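Local coordinates for protein RNA 2'-o-ribose methyltransferase (Thermus thermophilus, PDB 1IPA) that probably methylates the 2'-hydroxyl of ribose in RNA, using a catalytic domain that carries a deep trefoil knot, at residues 29-34 with 45-50; 12-17 with 97-102; 35-40 with 62-67; 2-7 with 52-57. All coordinates share one frame; numbering follows the deposited sequence.

Contact 1 (29-34 with 45-50); sequences FLIEGA and IELEQA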
loop_
_atom_site.group_PDB
_atom_site.type_symbol
_atom_site.label_atom_id
_atom_site.label_comp_id
_atom_site.label_asym_id
_atom_site.label_seq_id
_atom_site.Cartn_x
_atom_site.Cartn_y
_atom_site.Cartn_z
ATOM N N PHE A 29 -2.454 -10.617 -12.128
ATOM C CA PHE A 29 -1.884 -9.281 -12.093
ATOM C C PHE A 29 -0.378 -9.336 -12.304
ATOM O O PHE A 29 0.256 -10.372 -12.087
ATOM C CB PHE A 29 -2.225 -8.564 -10.767
ATOM C CG PHE A 29 -1.644 -9.219 -9.540
ATOM C CD1 PHE A 29 -0.565 -8.641 -8.874
ATOM C CD2 PHE A 29 -2.188 -10.403 -9.035
ATOM C CE1 PHE A 29 -0.033 -9.225 -7.726
ATOM C CE2 PHE A 29 -1.658 -10.995 -7.881
ATOM C CZ PHE A 29 -0.576 -10.396 -7.228
ATOM N N LEU A 30 0.177 -8.210 -12.739
ATOM C CA LEU A 30 1.591 -8.106 -13.020
ATOM C C LEU A 30 2.353 -7.582 -11.824
ATOM O O LEU A 30 1.846 -6.767 -11.046
ATOM C CB LEU A 30 1.812 -7.175 -14.212
ATOM C CG LEU A 30 1.080 -7.547 -15.504
ATOM C CD1 LEU A 30 1.046 -6.349 -16.439
ATOM C CD2 LEU A 30 1.754 -8.741 -16.151
ATOM N N ILE A 31 3.577 -8.067 -11.672
ATOM C CA ILE A 31 4.417 -7.631 -10.582
ATOM C C ILE A 31 5.769 -7.200 -11.146
ATOM O O ILE A 31 6.611 -8.034 -11.475
ATOM C CB ILE A 31 4.612 -8.754 -9.555
ATOM C CG1 ILE A 31 3.240 -9.255 -9.066
ATOM C CG2 ILE A 31 5.461 -8.247 -8.400
ATOM C CD1 ILE A 31 3.303 -10.401 -8.039
ATOM N N GLU A 32 5.955 -5.889 -11.266
ATOM C CA GLU A 32 7.194 -5.300 -11.783
ATOM C C GLU A 32 8.238 -5.046 -10.682
ATOM O O GLU A 32 7.940 -4.421 -9.661
ATOM C CB GLU A 32 6.865 -3.986 -12.508
ATOM C CG GLU A 32 8.050 -3.104 -12.864
ATOM C CD GLU A 32 7.689 -2.002 -13.881
ATOM O OE1 GLU A 32 6.593 -1.401 -13.777
ATOM O OE2 GLU A 32 8.515 -1.731 -14.781
ATOM N N GLY A 33 9.454 -5.542 -10.893
ATOM C CA GLY A 33 10.514 -5.339 -9.925
ATOM C C GLY A 33 10.920 -6.586 -9.169
ATOM O O GLY A 33 10.071 -7.315 -8.646
ATOM N N ALA A 34 12.225 -6.819 -9.092
ATOM C CA ALA A 34 12.769 -7.984 -8.406
ATOM C C ALA A 34 12.411 -8.054 -6.925
ATOM O O ALA A 34 12.163 -9.144 -6.388
ATOM C CB ALA A 34 14.275 -8.018 -8.571
ATOM N N ILE A 45 2.158 -15.788 -2.781
ATOM C CA ILE A 45 1.563 -15.531 -4.089
ATOM C C ILE A 45 2.182 -16.433 -5.154
ATOM O O ILE A 45 3.408 -16.498 -5.295
ATOM C CB ILE A 45 1.755 -14.047 -4.483
ATOM C CG1 ILE A 45 0.914 -13.171 -3.556
ATOM C CG2 ILE A 45 1.359 -13.817 -5.922
ATOM C CD1 ILE A 45 1.132 -11.707 -3.757
ATOM N N GLU A 46 1.334 -17.130 -5.901
ATOM C CA GLU A 46 1.808 -18.026 -6.948
ATOM C C GLU A 46 2.052 -17.256 -8.240
ATOM O O GLU A 46 1.257 -16.392 -8.630
ATOM C CB GLU A 46 0.788 -19.135 -7.216
ATOM C CG GLU A 46 0.166 -19.736 -5.959
ATOM C CD GLU A 46 -0.745 -20.913 -6.263
ATOM O OE1 GLU A 46 -0.221 -22.003 -6.575
ATOM O OE2 GLU A 46 -1.985 -20.746 -6.200
ATOM N N LEU A 47 3.162 -17.576 -8.896
ATOM C CA LEU A 47 3.539 -16.948 -10.152
ATOM C C LEU A 47 3.282 -17.930 -11.290
ATOM O O LEU A 47 3.348 -19.138 -11.088
ATOM C CB LEU A 47 5.027 -16.581 -10.110
ATOM C CG LEU A 47 5.444 -15.163 -9.698
ATOM C CD1 LEU A 47 4.462 -14.541 -8.709
ATOM C CD2 LEU A 47 6.851 -15.227 -9.135
ATOM N N GLU A 48 2.973 -17.425 -12.478
ATOM C CA GLU A 48 2.744 -18.314 -13.614
ATOM C C GLU A 48 3.833 -18.153 -14.664
ATOM O O GLU A 48 4.226 -19.120 -15.315
ATOM C CB GLU A 48 1.375 -18.069 -14.231
ATOM C CG GLU A 48 0.248 -18.318 -13.259
ATOM C CD GLU A 48 -1.084 -18.496 -13.945
ATOM O OE1 GLU A 48 -1.388 -17.694 -14.850
ATOM O OE2 GLU A 48 -1.822 -19.435 -13.567
ATOM N N GLN A 49 4.322 -16.933 -14.831
ATOM C CA GLN A 49 5.389 -16.699 -15.783
ATOM C C GLN A 49 6.188 -15.448 -15.466
ATOM O O GLN A 49 5.705 -14.543 -14.790
ATOM C CB GLN A 49 4.844 -16.629 -17.212
ATOM C CG GLN A 49 3.922 -15.481 -17.512
ATOM C CD GLN A 49 3.448 -15.515 -18.951
ATOM O OE1 GLN A 49 2.995 -16.551 -19.436
ATOM N NE2 GLN A 49 3.548 -14.386 -19.641
ATOM N N ALA A 50 7.425 -15.417 -15.949
ATOM C CA ALA A 50 8.298 -14.282 -15.723
ATOM C C ALA A 50 8.876 -13.779 -17.029
ATOM O O ALA A 50 9.329 -14.563 -17.858
ATOM C CB ALA A 50 9.423 -14.670 -14.777
#
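In the β-α-β crossover that leads from strand 28-32 through helix 34-42 to strand 47-53, F29 and I31 meet I45 and L47 beneath the connecting helix. The F29 ring presents its edge to I45: CZ of F29 lies 4.1 Å from CD1 of I45, which sits near the plane of the ring, and the same CZ is 4.1 Å from CG2 of I45. The isoleucine thus straddles the far corner of the ring, the two side chains crossing at about a right angle. A chi1 of 64° tucks the F29 ring back over its own backbone, between the N and the carbonyl carbon.

The two strands run parallel but are not neighbours. Strand 96-101 lies between them, antiparallel to both; F29, I31 and I45 all touch A100 of that middle strand, and the side chains meet above it. There I31, with CD1 at the far end of its extended branch, reaches across to CD1 of L47 at 4.4 Å and to CG2 of I45 at 4.5 Å, both contacts being loose. A40 of the crossover helix covers I31, while F167 from a loop packs on both F29 and I45.

Contact 2 (12-17 with 97-102); sequences KELARL and IALARM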
loop_
_atom_site.group_PDB
_atom_site.type_symbol
_atom_site.label_atom_id
_atom_site.label_comp_id
_atom_site.label_asym_id
_atom_site.label_seq_id
_atom_site.Cartn_x
_atom_site.Cartn_y
_atom_site.Cartn_z
ATOM N N LYS A 12 -0.275 -8.473 -25.706
ATOM C CA LYS A 12 -1.532 -7.743 -25.710
ATOM C C LYS A 12 -2.415 -8.260 -24.573
ATOM O O LYS A 12 -3.182 -7.503 -23.974
ATOM C CB LYS A 12 -2.235 -7.918 -27.059
ATOM C CG LYS A 12 -1.484 -7.247 -28.208
ATOM C CD LYS A 12 -2.056 -7.603 -29.576
ATOM C CE LYS A 12 -3.433 -7.011 -29.808
ATOM N NZ LYS A 12 -3.863 -7.255 -31.217
ATOM N N GLU A 13 -2.293 -9.549 -24.269
ATOM C CA GLU A 13 -3.078 -10.150 -23.200
ATOM C C GLU A 13 -2.581 -9.679 -21.835
ATOM O O GLU A 13 -3.370 -9.401 -20.945
ATOM C CB GLU A 13 -3.011 -11.675 -23.274
ATOM C CG GLU A 13 -4.078 -12.373 -22.449
ATOM C CD GLU A 13 -4.066 -13.887 -22.620
ATOM O OE1 GLU A 13 -5.152 -14.507 -22.523
ATOM O OE2 GLU A 13 -2.975 -14.459 -22.839
ATOM N N LEU A 14 -1.270 -9.582 -21.671
ATOM C CA LEU A 14 -0.721 -9.129 -20.402
ATOM C C LEU A 14 -0.980 -7.634 -20.155
ATOM O O LEU A 14 -1.229 -7.221 -19.021
ATOM C CB LEU A 14 0.775 -9.433 -20.351
ATOM C CG LEU A 14 1.120 -10.924 -20.419
ATOM C CD1 LEU A 14 2.625 -11.120 -20.348
ATOM C CD2 LEU A 14 0.446 -11.658 -19.270
ATOM N N ALA A 15 -0.945 -6.830 -21.215
ATOM C CA ALA A 15 -1.177 -5.385 -21.090
ATOM C C ALA A 15 -2.557 -5.055 -20.513
ATOM O O ALA A 15 -2.729 -4.041 -19.834
ATOM C CB ALA A 15 -0.994 -4.691 -22.452
ATOM N N ARG A 16 -3.540 -5.905 -20.787
ATOM C CA ARG A 16 -4.887 -5.692 -20.281
ATOM C C ARG A 16 -4.903 -5.691 -18.753
ATOM O O ARG A 16 -5.783 -5.102 -18.128
ATOM C CB ARG A 16 -5.819 -6.791 -20.801
ATOM C CG ARG A 16 -6.301 -6.605 -22.244
ATOM C CD ARG A 16 -6.777 -7.936 -22.830
ATOM N NE ARG A 16 -7.561 -8.708 -21.865
ATOM C CZ ARG A 16 -8.872 -8.587 -21.683
ATOM N NH1 ARG A 16 -9.568 -7.726 -22.408
ATOM N NH2 ARG A 16 -9.485 -9.321 -20.762
ATOM N N LEU A 17 -3.923 -6.356 -18.153
ATOM C CA LEU A 17 -3.852 -6.436 -16.703
ATOM C C LEU A 17 -3.530 -5.086 -16.060
ATOM O O LEU A 17 -3.545 -4.960 -14.834
ATOM C CB LEU A 17 -2.827 -7.498 -16.284
ATOM C CG LEU A 17 -3.260 -8.955 -16.029
ATOM C CD1 LEU A 17 -4.601 -9.297 -16.674
ATOM C CD2 LEU A 17 -2.157 -9.868 -16.529
ATOM N N ILE A 97 9.581 -8.767 -14.811
ATOM C CA ILE A 97 8.164 -8.554 -14.521
ATOM C C ILE A 97 7.507 -9.918 -14.499
ATOM O O ILE A 97 7.735 -10.728 -15.396
ATOM C CB ILE A 97 7.455 -7.740 -15.617
ATOM C CG1 ILE A 97 8.064 -6.345 -15.737
ATOM C CG2 ILE A 97 5.971 -7.654 -15.298
ATOM C CD1 ILE A 97 7.376 -5.477 -16.789
ATOM N N ALA A 98 6.677 -10.180 -13.498
ATOM C CA ALA A 98 6.034 -11.477 -13.420
ATOM C C ALA A 98 4.523 -11.416 -13.534
ATOM O O ALA A 98 3.904 -10.368 -13.335
ATOM C CB ALA A 98 6.426 -12.160 -12.127
ATOM N N LEU A 99 3.937 -12.551 -13.888
ATOM C CA LEU A 99 2.493 -12.671 -13.990
ATOM C C LEU A 99 2.129 -13.448 -12.740
ATOM O O LEU A 99 2.656 -14.537 -12.509
ATOM C CB LEU A 99 2.093 -13.477 -15.228
ATOM C CG LEU A 99 0.594 -13.745 -15.409
ATOM C CD1 LEU A 99 -0.148 -12.409 -15.529
ATOM C CD2 LEU A 99 0.355 -14.601 -16.651
ATOM N N ALA A 100 1.229 -12.903 -11.936
ATOM C CA ALA A 100 0.846 -13.572 -10.706
ATOM C C ALA A 100 -0.629 -13.933 -10.658
ATOM O O ALA A 100 -1.450 -13.333 -11.340
ATOM C CB ALA A 100 1.199 -12.688 -9.522
ATOM N N ARG A 101 -0.945 -14.928 -9.837
ATOM C CA ARG A 101 -2.312 -15.387 -9.630
ATOM C C ARG A 101 -2.869 -14.577 -8.458
ATOM O O ARG A 101 -2.253 -14.523 -7.399
ATOM C CB ARG A 101 -2.304 -16.866 -9.248
ATOM C CG ARG A 101 -2.892 -17.813 -10.270
ATOM C CD ARG A 101 -4.408 -17.945 -10.128
ATOM N NE ARG A 101 -4.916 -19.021 -10.976
ATOM C CZ ARG A 101 -6.182 -19.427 -11.007
ATOM N NH1 ARG A 101 -7.090 -18.846 -10.235
ATOM N NH2 ARG A 101 -6.537 -20.427 -11.803
ATOM N N MET A 102 -4.024 -13.944 -8.636
ATOM C CA MET A 102 -4.618 -13.175 -7.550
ATOM C C MET A 102 -4.971 -14.147 -6.410
ATOM O O MET A 102 -5.831 -15.005 -6.554
ATOM C CB MET A 102 -5.867 -12.446 -8.049
ATOM C CG MET A 102 -6.337 -11.312 -7.167
ATOM S SD MET A 102 -7.773 -10.475 -7.834
ATOM C CE MET A 102 -7.006 -9.336 -8.893
#
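L14 and L17, one turn of backbone apart on the N-terminal helix and its exit, converge on the single side chain of L99 in strand 96-101. The contact between the segments is entirely apolar and is made by methyl groups. CD2 of L14 lies astride the fork of L99, 3.9 Å from CD1 and 3.9 Å from CD2 of L99, the two side chains crossing at a slant. L17 comes in nearly at a right angle to L99 and sends its own CD2 to within 3.4 Å of CD1 of L99, a tight approach for two methyls. CD1 of L99 is therefore shared by both leucines. It stands off the sheet toward them because CG lies opposite the backbone N (chi1 177°).

The polar bonds lie behind these side chains. The L17 N donates to the L14 O at 3.0 Å, closing the turn that brings both leucines to the same side. On the sheet, L99 pairs with E48 and Q49 of strand 47-53. NH1 of R23, in helix 20-26, is hydrogen-bonded to the carbonyl O of L17.

Helix 9-15 thereby covers one face of the mixed sheet, beside L87 of helix 81-87. With hydrophobic packing alone between the segments, the fit depends on methyl shape and burial rather than on any directional bond from one segment to the other.

Contact 3 (35-40 with 62-67); sequences REIERA and QQVYAA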
loop_
_atom_site.group_PDB
_atom_site.type_symbol
_atom_site.label_atom_id
_atom_site.label_comp_id
_atom_site.label_asym_id
_atom_site.label_seq_id
_atom_site.Cartn_x
_atom_site.Cartn_y
_atom_site.Cartn_z
ATOM N N ARG A 35 12.390 -6.909 -6.247
ATOM C CA ARG A 35 12.054 -6.941 -4.827
ATOM C C ARG A 35 10.557 -7.176 -4.631
ATOM O O ARG A 35 10.160 -7.979 -3.785
ATOM C CB ARG A 35 12.480 -5.651 -4.116
ATOM C CG ARG A 35 12.507 -5.820 -2.599
ATOM C CD ARG A 35 13.489 -6.919 -2.222
ATOM N NE ARG A 35 13.084 -7.702 -1.060
ATOM C CZ ARG A 35 13.358 -7.393 0.207
ATOM N NH1 ARG A 35 14.050 -6.295 0.503
ATOM N NH2 ARG A 35 12.948 -8.197 1.184
ATOM N N GLU A 36 9.729 -6.479 -5.407
ATOM C CA GLU A 36 8.285 -6.662 -5.311
ATOM C C GLU A 36 7.950 -8.128 -5.582
ATOM O O GLU A 36 7.181 -8.737 -4.854
ATOM C CB GLU A 36 7.548 -5.777 -6.320
ATOM C CG GLU A 36 7.624 -4.284 -6.040
ATOM C CD GLU A 36 9.041 -3.741 -6.130
ATOM O OE1 GLU A 36 9.865 -4.327 -6.870
ATOM O OE2 GLU A 36 9.327 -2.720 -5.471
ATOM N N ILE A 37 8.542 -8.692 -6.630
ATOM C CA ILE A 37 8.303 -10.089 -6.971
ATOM C C ILE A 37 8.712 -11.002 -5.814
ATOM O O ILE A 37 8.000 -11.951 -5.477
ATOM C CB ILE A 37 9.083 -10.491 -8.244
ATOM C CG1 ILE A 37 8.450 -9.828 -9.470
ATOM C CG2 ILE A 37 9.110 -11.996 -8.389
ATOM C CD1 ILE A 37 9.270 -9.934 -10.736
ATOM N N GLU A 38 9.845 -10.708 -5.189
ATOM C CA GLU A 38 10.309 -11.531 -4.079
ATOM C C GLU A 38 9.361 -11.486 -2.892
ATOM O O GLU A 38 8.995 -12.527 -2.347
ATOM C CB GLU A 38 11.694 -11.102 -3.625
ATOM C CG GLU A 38 12.286 -12.052 -2.617
ATOM C CD GLU A 38 13.639 -11.605 -2.148
ATOM O OE1 GLU A 38 13.718 -10.482 -1.607
ATOM O OE2 GLU A 38 14.619 -12.371 -2.322
ATOM N N ARG A 39 8.965 -10.282 -2.486
ATOM C CA ARG A 39 8.043 -10.138 -1.366
ATOM C C ARG A 39 6.744 -10.884 -1.654
ATOM O O ARG A 39 6.116 -11.422 -0.747
ATOM C CB ARG A 39 7.739 -8.667 -1.104
ATOM C CG ARG A 39 8.942 -7.854 -0.679
ATOM C CD ARG A 39 8.644 -6.354 -0.759
ATOM N NE ARG A 39 9.819 -5.536 -0.464
ATOM C CZ ARG A 39 10.354 -5.414 0.745
ATOM N NH1 ARG A 39 9.814 -6.056 1.773
ATOM N NH2 ARG A 39 11.432 -4.659 0.926
ATOM N N ALA A 40 6.348 -10.923 -2.922
ATOM C CA ALA A 40 5.123 -11.615 -3.300
ATOM C C ALA A 40 5.297 -13.111 -3.073
ATOM O O ALA A 40 4.381 -13.792 -2.611
ATOM C CB ALA A 40 4.777 -11.327 -4.757
ATOM N N GLN A 62 18.851 -10.875 -10.778
ATOM C CA GLN A 62 19.448 -12.162 -11.099
ATOM C C GLN A 62 19.232 -13.192 -9.986
ATOM O O GLN A 62 18.948 -14.360 -10.263
ATOM C CB GLN A 62 20.948 -11.987 -11.367
ATOM C CG GLN A 62 21.580 -13.130 -12.152
ATOM C CD GLN A 62 21.021 -13.250 -13.568
ATOM O OE1 GLN A 62 21.081 -12.300 -14.359
ATOM N NE2 GLN A 62 20.480 -14.424 -13.895
ATOM N N GLN A 63 19.363 -12.772 -8.730
ATOM C CA GLN A 63 19.162 -13.704 -7.629
ATOM C C GLN A 63 17.684 -14.025 -7.436
ATOM O O GLN A 63 17.345 -15.099 -6.941
ATOM C CB GLN A 63 19.785 -13.174 -6.325
ATOM C CG GLN A 63 19.229 -11.864 -5.772
ATOM C CD GLN A 63 18.021 -12.051 -4.860
ATOM O OE1 GLN A 63 17.888 -13.067 -4.180
ATOM N NE2 GLN A 63 17.151 -11.051 -4.823
ATOM N N VAL A 64 16.806 -13.105 -7.826
ATOM C CA VAL A 64 15.374 -13.354 -7.711
ATOM C C VAL A 64 15.005 -14.317 -8.831
ATOM O O VAL A 64 14.227 -15.246 -8.632
ATOM C CB VAL A 64 14.528 -12.072 -7.875
ATOM C CG1 VAL A 64 13.047 -12.421 -7.803
ATOM C CG2 VAL A 64 14.872 -11.079 -6.788
ATOM N N TYR A 65 15.581 -14.080 -10.007
ATOM C CA TYR A 65 15.342 -14.918 -11.174
ATOM C C TYR A 65 15.804 -16.335 -10.857
ATOM O O TYR A 65 15.128 -17.311 -11.185
ATOM C CB TYR A 65 16.126 -14.383 -12.376
ATOM C CG TYR A 65 15.870 -15.114 -13.683
ATOM C CD1 TYR A 65 16.648 -14.847 -14.813
ATOM C CD2 TYR A 65 14.839 -16.051 -13.802
ATOM C CE1 TYR A 65 16.407 -15.493 -16.027
ATOM C CE2 TYR A 65 14.588 -16.703 -15.010
ATOM C CZ TYR A 65 15.375 -16.417 -16.118
ATOM O OH TYR A 65 15.126 -17.045 -17.318
ATOM N N ALA A 66 16.962 -16.440 -10.216
ATOM C CA ALA A 66 17.504 -17.738 -9.849
ATOM C C ALA A 66 16.540 -18.487 -8.934
ATOM O O ALA A 66 16.227 -19.653 -9.169
ATOM C CB ALA A 66 18.847 -17.563 -9.155
ATOM N N ALA A 67 16.061 -17.804 -7.899
ATOM C CA ALA A 67 15.149 -18.401 -6.929
ATOM C C ALA A 67 13.717 -18.579 -7.425
ATOM O O ALA A 67 12.767 -18.161 -6.757
ATOM C CB ALA A 67 15.146 -17.572 -5.650
#
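The E38 carboxylate and the Q63 amide approach each other at the outer edge of two packed helices, their planes 66° apart. OE2 of E38 is 3.8 Å from both NE2 and OE1 of Q63, too far for a hydrogen bond, and the side chains cross at about a right angle. The other carboxylate oxygen, OE1, is taken within its own helix by a salt bridge from NE of R35 at 2.9 Å. One face of the R35 guanidinium is in turn overlaid near its rim by NH2 of R39, 3.1 Å above the plane, and CZ of R35 lies 3.4 Å above a face of the R39 guanidinium, also toward the rim. The carboxylate probably offsets part of the charge of R35, which may help the two guanidinium groups to lie so close.

Further in, the contact becomes apolar. CG2 of I37 meets CG1 of V64 at 4.0 Å, the branches passing at a slant. V64 gives the largest single share of the buried surface, its CG1 held opposite the backbone N (chi1 178°) and directed between I37 and E38. Its other methyl, CG2, lies 4.5 Å from CB of E38.

The axes of the two helical segments approach to 9.9 Å and cross at 34°, both running in broadly the same direction. I37 and V64 also rest on L96 of strand 96-101. Helices 34-42 and 59-66 thus pack side by side on the sheet of the eL30-like domain, as in a layered α/β fold.

Contact 4 (2-7 with 52-57); sequences RITSTA and VWEGGL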
loop_
_atom_site.group_PDB
_atom_site.type_symbol
_atom_site.label_atom_id
_atom_site.label_comp_id
_atom_site.label_asym_id
_atom_site.label_seq_id
_atom_site.Cartn_x
_atom_site.Cartn_y
_atom_site.Cartn_z
ATOM N N ARG A 2 12.063 -14.961 -28.175
ATOM C CA ARG A 2 12.378 -13.590 -27.815
ATOM C C ARG A 2 11.273 -12.713 -28.397
ATOM O O ARG A 2 11.155 -12.573 -29.616
ATOM C CB ARG A 2 13.739 -13.206 -28.401
ATOM C CG ARG A 2 14.322 -11.918 -27.857
ATOM C CD ARG A 2 15.665 -11.575 -28.506
ATOM N NE ARG A 2 16.663 -12.631 -28.341
ATOM C CZ ARG A 2 17.121 -13.391 -29.333
ATOM N NH1 ARG A 2 16.675 -13.219 -30.572
ATOM N NH2 ARG A 2 18.029 -14.327 -29.082
ATOM N N ILE A 3 10.455 -12.141 -27.519
ATOM C CA ILE A 3 9.343 -11.297 -27.938
ATOM C C ILE A 3 9.714 -9.827 -27.815
ATOM O O ILE A 3 9.926 -9.317 -26.717
ATOM C CB ILE A 3 8.085 -11.595 -27.094
ATOM C CG1 ILE A 3 7.760 -13.090 -27.175
ATOM C CG2 ILE A 3 6.906 -10.792 -27.609
ATOM C CD1 ILE A 3 6.555 -13.507 -26.367
ATOM N N THR A 4 9.777 -9.149 -28.956
ATOM C CA THR A 4 10.156 -7.742 -29.003
ATOM C C THR A 4 9.034 -6.830 -29.468
ATOM O O THR A 4 9.130 -5.609 -29.345
ATOM C CB THR A 4 11.337 -7.530 -29.963
ATOM O OG1 THR A 4 10.874 -7.655 -31.314
ATOM C CG2 THR A 4 12.422 -8.576 -29.713
ATOM N N SER A 5 7.979 -7.420 -30.014
ATOM C CA SER A 5 6.856 -6.643 -30.515
ATOM C C SER A 5 5.743 -6.499 -29.490
ATOM O O SER A 5 5.288 -7.483 -28.909
ATOM C CB SER A 5 6.298 -7.289 -31.783
ATOM O OG SER A 5 5.155 -6.590 -32.245
ATOM N N THR A 6 5.305 -5.264 -29.282
ATOM C CA THR A 6 4.239 -4.986 -28.332
ATOM C C THR A 6 2.904 -5.474 -28.898
ATOM O O THR A 6 1.911 -5.576 -28.178
ATOM C CB THR A 6 4.156 -3.471 -28.019
ATOM O OG1 THR A 6 3.837 -2.747 -29.213
ATOM C CG2 THR A 6 5.492 -2.964 -27.482
ATOM N N ALA A 7 2.900 -5.785 -30.194
ATOM C CA ALA A 7 1.704 -6.262 -30.877
ATOM C C ALA A 7 1.539 -7.764 -30.688
ATOM O O ALA A 7 0.478 -8.318 -30.978
ATOM C CB ALA A 7 1.785 -5.930 -32.363
ATOM N N VAL A 52 11.738 -11.423 -18.947
ATOM C CA VAL A 52 13.112 -10.996 -18.700
ATOM C C VAL A 52 13.689 -10.132 -19.819
ATOM O O VAL A 52 13.537 -10.454 -20.992
ATOM C CB VAL A 52 14.017 -12.221 -18.535
ATOM C CG1 VAL A 52 15.445 -11.786 -18.245
ATOM C CG2 VAL A 52 13.477 -13.112 -17.431
ATOM N N TRP A 53 14.351 -9.041 -19.441
ATOM C CA TRP A 53 14.989 -8.119 -20.388
ATOM C C TRP A 53 16.037 -8.886 -21.196
ATOM O O TRP A 53 16.929 -9.530 -20.631
ATOM C CB TRP A 53 15.656 -6.980 -19.604
ATOM C CG TRP A 53 16.564 -6.022 -20.364
ATOM C CD1 TRP A 53 17.716 -5.437 -19.885
ATOM C CD2 TRP A 53 16.361 -5.472 -21.676
ATOM N NE1 TRP A 53 18.234 -4.563 -20.813
ATOM C CE2 TRP A 53 17.425 -4.563 -21.919
ATOM C CE3 TRP A 53 15.390 -5.654 -22.667
ATOM C CZ2 TRP A 53 17.536 -3.844 -23.110
ATOM C CZ3 TRP A 53 15.502 -4.937 -23.854
ATOM C CH2 TRP A 53 16.568 -4.043 -24.064
ATOM N N GLU A 54 15.919 -8.823 -22.517
ATOM C CA GLU A 54 16.854 -9.500 -23.406
ATOM C C GLU A 54 18.260 -8.934 -23.195
ATOM O O GLU A 54 19.256 -9.608 -23.457
ATOM C CB GLU A 54 16.419 -9.314 -24.860
ATOM C CG GLU A 54 16.567 -7.897 -25.364
ATOM C CD GLU A 54 15.894 -7.674 -26.702
ATOM O OE1 GLU A 54 15.617 -8.675 -27.399
ATOM O OE2 GLU A 54 15.655 -6.495 -27.062
ATOM N N GLY A 55 18.326 -7.697 -22.708
ATOM C CA GLY A 55 19.606 -7.057 -22.452
ATOM C C GLY A 55 20.243 -7.433 -21.121
ATOM O O GLY A 55 21.247 -6.842 -20.724
ATOM N N GLY A 56 19.670 -8.414 -20.430
ATOM C CA GLY A 56 20.217 -8.840 -19.153
ATOM C C GLY A 56 19.506 -8.300 -17.919
ATOM O O GLY A 56 18.672 -7.396 -18.000
ATOM N N LEU A 57 19.854 -8.854 -16.763
ATOM C CA LEU A 57 19.259 -8.452 -15.493
ATOM C C LEU A 57 20.341 -7.948 -14.540
ATOM O O LEU A 57 21.507 -8.314 -14.681
ATOM C CB LEU A 57 18.548 -9.657 -14.876
ATOM C CG LEU A 57 17.555 -10.357 -15.809
ATOM C CD1 LEU A 57 17.035 -11.632 -15.169
ATOM C CD2 LEU A 57 16.418 -9.400 -16.122
#
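R2 and E54 meet most closely not through their charges but where the aliphatic part of the arginine passes a carboxylate oxygen. OE1 of E54 lies 3.1 Å from CD of R2 and 3.5 Å from CG of R2, whereas NE of R2 is 4.2 Å away from OE1, beyond a salt bridge. The side chains cross at about a right angle, with guanidinium and carboxylate planes 40° apart. The arginine chain runs straight out to CD and then bends at chi3 (-58°), which turns the guanidinium past the carboxylate instead of onto it. The attraction between the opposite charges is therefore probably modest. NE of R2 also makes a long, weak ion pair with E78.

Both segments sit at the rim of the mixed sheet. Strand 2-3 is its outermost strand on this side, strand 75-79 separates it from strand 47-53, and E54 follows directly after the latter, as the second residue of a type I turn from W53 to G56. That turn is closed by G56 N donating to W53 O at 3.0 Å. The E54 side chain also touches E78 and S80, at the end of the intervening strand and just after it.

The whole contact lies at the surface, and at the T4 end it is looser. The methyl CG2 of T4 approaches the same OE1 of E54 only to 3.9 Å. Beyond it the chain turns aside in an ST turn, where S5 OG accepts from A7 N at 3.2 Å.

The four contacts belong to the N-terminal, eL30-like domain and lie in or against its mixed five-stranded sheet. Contacts 1 and 2, with centres about 8 Å apart, meet along strand 96-101, which lies between strands 28-32 and 47-53; contact 3, about 9 Å from contact 1, adds the helices that cover one face, while helix 9-15 of contact 2 covers the other. Contact 4 lies at the sheet's rim, with its centre about 15 to 18 Å from the other centres. Along the chain, contacts 1 and 3 are nested within the loop closed by contact 2, whereas contacts 2 and 4 interleave. The result is a sandwich of helices about a sheet, a domain probably used to bind RNA.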